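Local coordinates for probable branched-chain amino acid ABC transporter, amino acid binding protein (Thermus thermophilus, PDB 3LKB) that binds valine and probably serves as the branched-chain amino acid binding protein of an ABC transporter, at residues A[124-127]-A[128-131]. The protein carries 2 engineered substitutions. Sequence-based numbering, arbitrary orientation.
With VAL (valine), chain C.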
# COMPACT_ATOMS: atom_id res chain seq x y z
N THR A 124 8.26 -15.93 -18.15
CA THR A 124 7.16 -16.26 -19.05
C THR A 124 6.03 -15.22 -19.07
O THR A 124 5.86 -14.45 -18.13
CB THR A 124 6.53 -17.62 -18.71
OG1 THR A 124 6.02 -17.59 -17.35
CG2 THR A 124 7.57 -18.74 -18.91
N SER A 125 5.27 -15.21 -20.16
CA SER A 125 4.27 -14.18 -20.37
C SER A 125 2.95 -14.63 -19.73
O SER A 125 2.81 -15.83 -19.41
CB SER A 125 4.09 -13.94 -21.87
OG SER A 125 3.51 -15.07 -22.51
N TYR A 126 2.02 -13.69 -19.55
CA TYR A 126 0.67 -14.01 -19.09
C TYR A 126 0.02 -15.03 -20.00
O TYR A 126 -0.61 -15.98 -19.52
CB TYR A 126 -0.25 -12.75 -19.05
CG TYR A 126 0.25 -11.63 -18.16
CD1 TYR A 126 0.69 -11.90 -16.88
CD2 TYR A 126 0.29 -10.28 -18.61
CE1 TYR A 126 1.13 -10.94 -16.08
CE2 TYR A 126 0.76 -9.29 -17.79
CZ TYR A 126 1.18 -9.65 -16.52
OH TYR A 126 1.66 -8.79 -15.61
N SER A 127 0.16 -14.83 -21.30
CA SER A 127 -0.34 -15.78 -22.31
C SER A 127 0.16 -17.23 -22.19
O SER A 127 -0.66 -18.16 -22.17
CB SER A 127 -0.03 -15.26 -23.72
OG SER A 127 -0.77 -14.08 -23.92
N GLU A 128 1.47 -17.42 -22.09
CA GLU A 128 2.00 -18.78 -21.92
C GLU A 128 1.42 -19.42 -20.65
O GLU A 128 1.01 -20.58 -20.66
CB GLU A 128 3.54 -18.78 -21.87
CG GLU A 128 4.16 -20.16 -21.90
CD GLU A 128 5.56 -20.23 -22.51
OE1 GLU A 128 6.27 -19.19 -22.68
OE2 GLU A 128 5.96 -21.35 -22.83
N GLN A 129 1.44 -18.66 -19.56
CA GLN A 129 0.88 -19.05 -18.26
C GLN A 129 -0.55 -19.50 -18.43
O GLN A 129 -0.89 -20.60 -18.03
CB GLN A 129 0.98 -17.84 -17.25
CG GLN A 129 2.42 -17.56 -16.85
CD GLN A 129 2.61 -16.23 -16.17
OE1 GLN A 129 1.68 -15.62 -15.63
NE2 GLN A 129 3.82 -15.76 -16.21
N VAL A 130 -1.39 -18.68 -19.01
CA VAL A 130 -2.77 -18.99 -19.19
C VAL A 130 -3.01 -20.21 -20.10
O VAL A 130 -3.77 -21.05 -19.75
CB VAL A 130 -3.63 -17.77 -19.60
CG1 VAL A 130 -4.88 -18.17 -20.14
CG2 VAL A 130 -3.86 -16.89 -18.52
N VAL A 131 -2.32 -20.29 -21.22
CA VAL A 131 -2.32 -21.44 -22.08
C VAL A 131 -1.77 -22.70 -21.37
O VAL A 131 -2.26 -23.75 -21.57
CB VAL A 131 -1.56 -21.15 -23.41
CG1 VAL A 131 -1.43 -22.32 -24.24
CG2 VAL A 131 -2.14 -20.06 -24.14
N VAL C . -0.05 -5.86 -12.45
CA VAL C . 0.86 -6.09 -13.64
C VAL C . 2.17 -5.40 -13.56
O VAL C . 3.07 -6.08 -13.09
CB VAL C . 0.26 -5.63 -14.95
CG1 VAL C . 0.10 -4.19 -15.02
CG2 VAL C . 1.12 -6.04 -15.98
O HOH W 1 5.94 -16.46 -22.63
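The side chains of Tyr126 and Gln129 run side by side on the first turn of helix 126-140, with the phenol ring and the amide almost perpendicular (88°). Gln129 OE1 lies at the edge of the ring, near its plane, 4.0 Å from Tyr126 CD1. Bound valine lies at the ring edge too, and Tyr126 belongs to its pocket. The amide of Gln129 turns its NE2 back to Thr124 OG1, which lies in the amide plane at 3.1 Å, and the bond is nearly straight (172°). Its OE1 accepts from His231 N, which ties this turn to the neighbour of Tyr232, another pocket residue. Thr124 OG1 also pairs with Ser254 OG.

Ser125 is the N-cap. Its OG sits between its own N and carbonyl carbon (chi1 67°) and accepts from Glu128 N at 3.1 Å. A water bridges Ser125 N, 2.8 Å away, to Glu128 OE1, while OE2 forms a salt bridge with Arg379 NH1 and accepts from Ser375 N. The helix follows strand 121-123 in this member of the leucine-binding protein family.

Alanine at Gln129 lacks the amide, and would probably leave Thr124 OG1 without its NE2 donor and His231 N without this acceptor. The cap and water bridge satisfy buried polar groups at the helix start, and the carboxylate of Glu128 probably interacts favourably with the helix dipole there.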